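Local coordinates for invasion protein INVA (Salmonella enterica, PDB 2X49), which forms part of the type III secretion export apparatus in the inner membrane, here its C-terminal domain, and is involved in invasion of the intestinal epithelium, at residues E244-D247 / V248-G252. Sequence-based numbering, arbitrary orientation.
Sequences EVED and VIRKG
Glu-246 and Arg-250, four residues apart on helix 243-252, form a salt bridge between Glu-246 OE1 and Arg-250 NH2 at 3.1 Å. Its hydrogen bond is weak, bent to 134° at the hydrogen, with carboxylate and guanidinium planes 40° apart. The arginine chain bends at chi3 (-35°), and NH2 comes to 3.4 Å from Glu-246 CB. Asp-247 joins through a long salt bridge, without a hydrogen bond, its OD2 3.6 Å from Arg-250 NE, completing a three-residue network. Thr-294 OG1 bonds OE2 of the buried Glu-246, Ser-295 OG bonds OE1, the oxygen that also meets Arg-250, and Asp-297 pairs with Arg-250 NH1, so the network ties the helix to the end of strand 291-294 and the loop after it.

The helix follows strand 236-240 of the parallel four-stranded sheet, and its backbone adds a second contact. Arg-250 N donates to Glu-246 O at 2.9 Å and Lys-251 N to Asp-247 O at 3.0 Å, whereas the preceding turn is held more weakly, with Val-248 N 3.3 Å from Glu-244 O.

Apolar side chains occupy another face: Val-245, Val-248 and Ile-249 all meet Leu-272 of helix 266-280, and Ile-249 also reaches Phe-301, Ile-302 and Met-305 of helix 299-306.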
loop_
_atom_site.group_PDB
_atom_site.type_symbol
_atom_site.label_atom_id
_atom_site.label_comp_id
_atom_site.label_asym_id
_atom_site.label_seq_id
_atom_site.Cartn_x
_atom_site.Cartn_y
_atom_site.Cartn_z
ATOM N N GLU A 244 -10.656 -5.305 -22.531
ATOM C CA GLU A 244 -9.974 -6.421 -23.207
ATOM C C GLU A 244 -9.250 -7.301 -22.220
ATOM O O GLU A 244 -9.418 -8.517 -22.181
ATOM C CB GLU A 244 -9.004 -5.900 -24.264
ATOM C CG GLU A 244 -9.716 -5.522 -25.547
ATOM C CD GLU A 244 -10.256 -4.071 -25.609
ATOM O OE1 GLU A 244 -10.384 -3.383 -24.566
ATOM O OE2 GLU A 244 -10.553 -3.613 -26.733
ATOM N N VAL A 245 -8.472 -6.644 -21.391
ATOM C CA VAL A 245 -7.636 -7.329 -20.418
ATOM C C VAL A 245 -8.540 -7.955 -19.360
ATOM O O VAL A 245 -8.321 -9.075 -18.880
ATOM C CB VAL A 245 -6.595 -6.377 -19.777
ATOM C CG1 VAL A 245 -5.956 -7.017 -18.561
ATOM C CG2 VAL A 245 -5.537 -6.025 -20.827
ATOM N N GLU A 246 -9.585 -7.235 -19.017
ATOM C CA GLU A 246 -10.489 -7.749 -17.988
ATOM C C GLU A 246 -11.049 -9.083 -18.415
ATOM O O GLU A 246 -11.229 -10.020 -17.611
ATOM C CB GLU A 246 -11.610 -6.791 -17.652
ATOM C CG GLU A 246 -11.129 -5.656 -16.788
ATOM C CD GLU A 246 -12.266 -4.922 -16.089
ATOM O OE1 GLU A 246 -13.426 -5.397 -16.165
ATOM O OE2 GLU A 246 -11.985 -3.868 -15.470
ATOM N N ASP A 247 -11.286 -9.177 -19.711
ATOM C CA ASP A 247 -11.939 -10.367 -20.240
ATOM C C ASP A 247 -11.030 -11.563 -20.234
ATOM O O ASP A 247 -11.474 -12.667 -20.062
ATOM C CB ASP A 247 -12.552 -10.154 -21.619
ATOM C CG ASP A 247 -14.020 -9.805 -21.537
ATOM O OD1 ASP A 247 -14.470 -8.967 -22.350
ATOM O OD2 ASP A 247 -14.756 -10.404 -20.697
ATOM N N VAL A 248 -9.746 -11.319 -20.399
ATOM C CA VAL A 248 -8.771 -12.426 -20.423
ATOM C C VAL A 248 -8.802 -13.089 -19.071
ATOM O O VAL A 248 -8.725 -14.312 -18.913
ATOM C CB VAL A 248 -7.341 -11.962 -20.728
ATOM C CG1 VAL A 248 -6.318 -13.055 -20.378
ATOM C CG2 VAL A 248 -7.242 -11.559 -22.177
ATOM N N ILE A 249 -8.920 -12.221 -18.074
ATOM C CA ILE A 249 -8.848 -12.653 -16.675
ATOM C C ILE A 249 -10.130 -13.392 -16.351
ATOM O O ILE A 249 -10.174 -14.455 -15.746
ATOM C CB ILE A 249 -8.669 -11.469 -15.710
ATOM C CG1 ILE A 249 -7.281 -10.884 -15.899
ATOM C CG2 ILE A 249 -8.909 -11.945 -14.266
ATOM C CD1 ILE A 249 -6.181 -11.790 -15.422
ATOM N N ARG A 250 -11.192 -12.818 -16.847
ATOM C CA ARG A 250 -12.530 -13.324 -16.534
ATOM C C ARG A 250 -12.644 -14.752 -17.073
ATOM O O ARG A 250 -13.188 -15.632 -16.409
ATOM C CB ARG A 250 -13.639 -12.396 -17.054
ATOM C CG ARG A 250 -14.863 -12.426 -16.184
ATOM C CD ARG A 250 -15.897 -11.404 -16.628
ATOM N NE ARG A 250 -15.213 -10.226 -17.127
ATOM C CZ ARG A 250 -15.422 -8.978 -16.739
ATOM N NH1 ARG A 250 -16.350 -8.683 -15.846
ATOM N NH2 ARG A 250 -14.708 -8.026 -17.286
ATOM N N LYS A 251 -12.083 -14.993 -18.255
ATOM C CA LYS A 251 -12.235 -16.350 -18.880
ATOM C C LYS A 251 -11.480 -17.411 -18.103
ATOM O O LYS A 251 -11.732 -18.615 -18.227
ATOM C CB LYS A 251 -11.784 -16.464 -20.357
ATOM C CG LYS A 251 -12.185 -17.867 -21.051
ATOM C CD LYS A 251 -11.253 -19.147 -20.713
ATOM C CE LYS A 251 -11.580 -20.516 -21.429
ATOM N NZ LYS A 251 -12.247 -21.726 -20.628
ATOM N N GLY A 252 -10.493 -16.944 -17.381
ATOM C CA GLY A 252 -9.554 -17.821 -16.654
ATOM C C GLY A 252 -10.073 -18.198 -15.282
ATOM O O GLY A 252 -9.518 -19.036 -14.543
#